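Long-range contact in putative decarboxylase involved in desferrioxamine biosynthesis (Erwinia amylovora, PDB 5O5C), which probably decarboxylates lysine with the help of pyridoxal 5'-phosphate, feeding the biosynthesis of the siderophore desferrioxamine in the fire blight pathogen: residues Asp447-Asp451 against Asn475-Tyr479. Residues are numbered along the deposited sequence; the frame is centred on the assembly and turned at random.
Sequences DALTD and NGRQY
Asp451, in the first turn of helix 448-464, reaches across to strand 477-483 and takes the backbone N-H of Gln478 on OD1, with 2.7 Å between Asp451 OD1 and Gln478 N. The bond is nearly straight at the hydrogen (167°), yet the amide comes from above the carboxylate plane, 52° out of it. Here the packing is closest: OD1 of Asp451 also lies 3.5 Å from CA of Arg477 and 3.6 Å from CB of Gln478, whose chain then bends away from the helix. One turn back, Asp447 makes the looser, exposed half of the contact. With the Asp447 carboxylate carbon anti to its own backbone N, OD1 of Asp447 lies 3.4 Å from both NE and CG of Arg477. The two side chains cross at about a right angle, and their carboxylate and guanidinium planes stand 79° apart. This surface contact joins the start of helix 448-464 to the antiparallel sheet, at the turn and second arm of the hairpin formed by 470-474 and 477-483, away from the cofactor. The chemistry is accordingly uneven: a directional bond fixes Asp451 to the strand backbone, whereas the Asp447-Arg477 salt bridge is one of charge alone, with the oxygen well out of the guanidinium plane and no N-H pointing at it, an attraction that solvent would probably weaken.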
loop_
_atom_site.group_PDB
_atom_site.type_symbol
_atom_site.label_atom_id
_atom_site.label_comp_id
_atom_site.label_asym_id
_atom_site.label_seq_id
_atom_site.Cartn_x
_atom_site.Cartn_y
_atom_site.Cartn_z
ATOM N N ASP B 447 -31.193 5.868 28.001
ATOM C CA ASP B 447 -30.332 5.123 27.094
ATOM C C ASP B 447 -30.145 5.774 25.712
ATOM O O ASP B 447 -29.083 6.330 25.447
ATOM C CB ASP B 447 -30.810 3.688 26.939
ATOM C CG ASP B 447 -29.868 2.880 26.090
ATOM O OD1 ASP B 447 -28.875 2.354 26.643
ATOM O OD2 ASP B 447 -30.100 2.812 24.859
ATOM N N ALA B 448 -31.154 5.716 24.836
ATOM C CA ALA B 448 -31.130 6.507 23.590
ATOM C C ALA B 448 -30.894 7.989 23.852
ATOM O O ALA B 448 -30.550 8.686 22.916
ATOM C CB ALA B 448 -32.402 6.337 22.768
ATOM N N LEU B 449 -31.086 8.464 25.096
ATOM C CA LEU B 449 -30.698 9.825 25.473
ATOM C C LEU B 449 -29.211 9.931 25.835
ATOM O O LEU B 449 -28.525 10.846 25.416
ATOM C CB LEU B 449 -31.563 10.347 26.625
ATOM C CG LEU B 449 -31.300 11.782 27.081
ATOM C CD1 LEU B 449 -31.436 12.751 25.918
ATOM C CD2 LEU B 449 -32.227 12.153 28.216
ATOM N N THR B 450 -28.723 9.001 26.635
ATOM C CA THR B 450 -27.292 8.945 26.949
ATOM C C THR B 450 -26.459 8.749 25.665
ATOM O O THR B 450 -25.331 9.242 25.575
ATOM C CB THR B 450 -27.035 7.849 27.960
ATOM O OG1 THR B 450 -27.928 8.054 29.067
ATOM C CG2 THR B 450 -25.586 7.840 28.436
ATOM N N ASP B 451 -27.026 8.066 24.671
ATOM C CA ASP B 451 -26.375 7.950 23.362
ATOM C C ASP B 451 -26.237 9.273 22.626
ATOM O O ASP B 451 -25.181 9.569 22.138
ATOM C CB ASP B 451 -27.077 6.921 22.466
ATOM C CG ASP B 451 -26.886 5.511 22.969
ATOM O OD1 ASP B 451 -25.828 5.263 23.593
ATOM O OD2 ASP B 451 -27.785 4.660 22.769
ATOM N N ASN B 475 -22.102 -2.883 22.603
ATOM C CA ASN B 475 -23.422 -3.491 22.791
ATOM C C ASN B 475 -24.549 -2.550 22.353
ATOM O O ASN B 475 -25.568 -2.451 23.006
ATOM C CB ASN B 475 -23.582 -4.042 24.237
ATOM C CG ASN B 475 -24.024 -2.983 25.253
ATOM O OD1 ASN B 475 -25.210 -2.710 25.393
ATOM N ND2 ASN B 475 -23.079 -2.409 25.977
ATOM N N GLY B 476 -24.358 -1.878 21.224
ATOM C CA GLY B 476 -25.341 -0.939 20.707
ATOM C C GLY B 476 -25.517 0.366 21.483
ATOM O O GLY B 476 -26.550 1.017 21.345
ATOM N N ARG B 477 -24.526 0.761 22.285
ATOM C CA ARG B 477 -24.584 1.993 23.066
ATOM C C ARG B 477 -23.371 2.863 22.700
ATOM O O ARG B 477 -22.295 2.341 22.433
ATOM C CB ARG B 477 -24.657 1.639 24.566
ATOM C CG ARG B 477 -26.073 1.239 24.980
ATOM C CD ARG B 477 -26.223 0.159 26.054
ATOM N NE ARG B 477 -27.459 -0.624 25.806
ATOM C CZ ARG B 477 -27.971 -1.586 26.589
ATOM N NH1 ARG B 477 -27.383 -1.936 27.737
ATOM N NH2 ARG B 477 -29.105 -2.208 26.218
ATOM N N GLN B 478 -23.555 4.184 22.636
ATOM C CA GLN B 478 -22.477 5.054 22.240
ATOM C C GLN B 478 -21.572 5.253 23.435
ATOM O O GLN B 478 -22.022 5.699 24.485
ATOM C CB GLN B 478 -22.971 6.386 21.670
ATOM C CG GLN B 478 -23.134 6.385 20.163
ATOM C CD GLN B 478 -21.820 6.085 19.492
ATOM O OE1 GLN B 478 -21.653 5.019 18.929
ATOM N NE2 GLN B 478 -20.844 6.978 19.647
ATOM N N TYR B 479 -20.307 4.847 23.283
ATOM C CA TYR B 479 -19.265 5.211 24.233
ATOM C C TYR B 479 -18.288 6.207 23.603
ATOM O O TYR B 479 -18.284 6.411 22.378
ATOM C CB TYR B 479 -18.591 3.948 24.797
ATOM C CG TYR B 479 -19.491 3.193 25.780
ATOM C CD1 TYR B 479 -20.450 2.284 25.348
ATOM C CD2 TYR B 479 -19.389 3.415 27.127
ATOM C CE1 TYR B 479 -21.269 1.605 26.245
ATOM C CE2 TYR B 479 -20.188 2.748 28.030
ATOM C CZ TYR B 479 -21.122 1.861 27.595
ATOM O OH TYR B 479 -21.879 1.268 28.525
#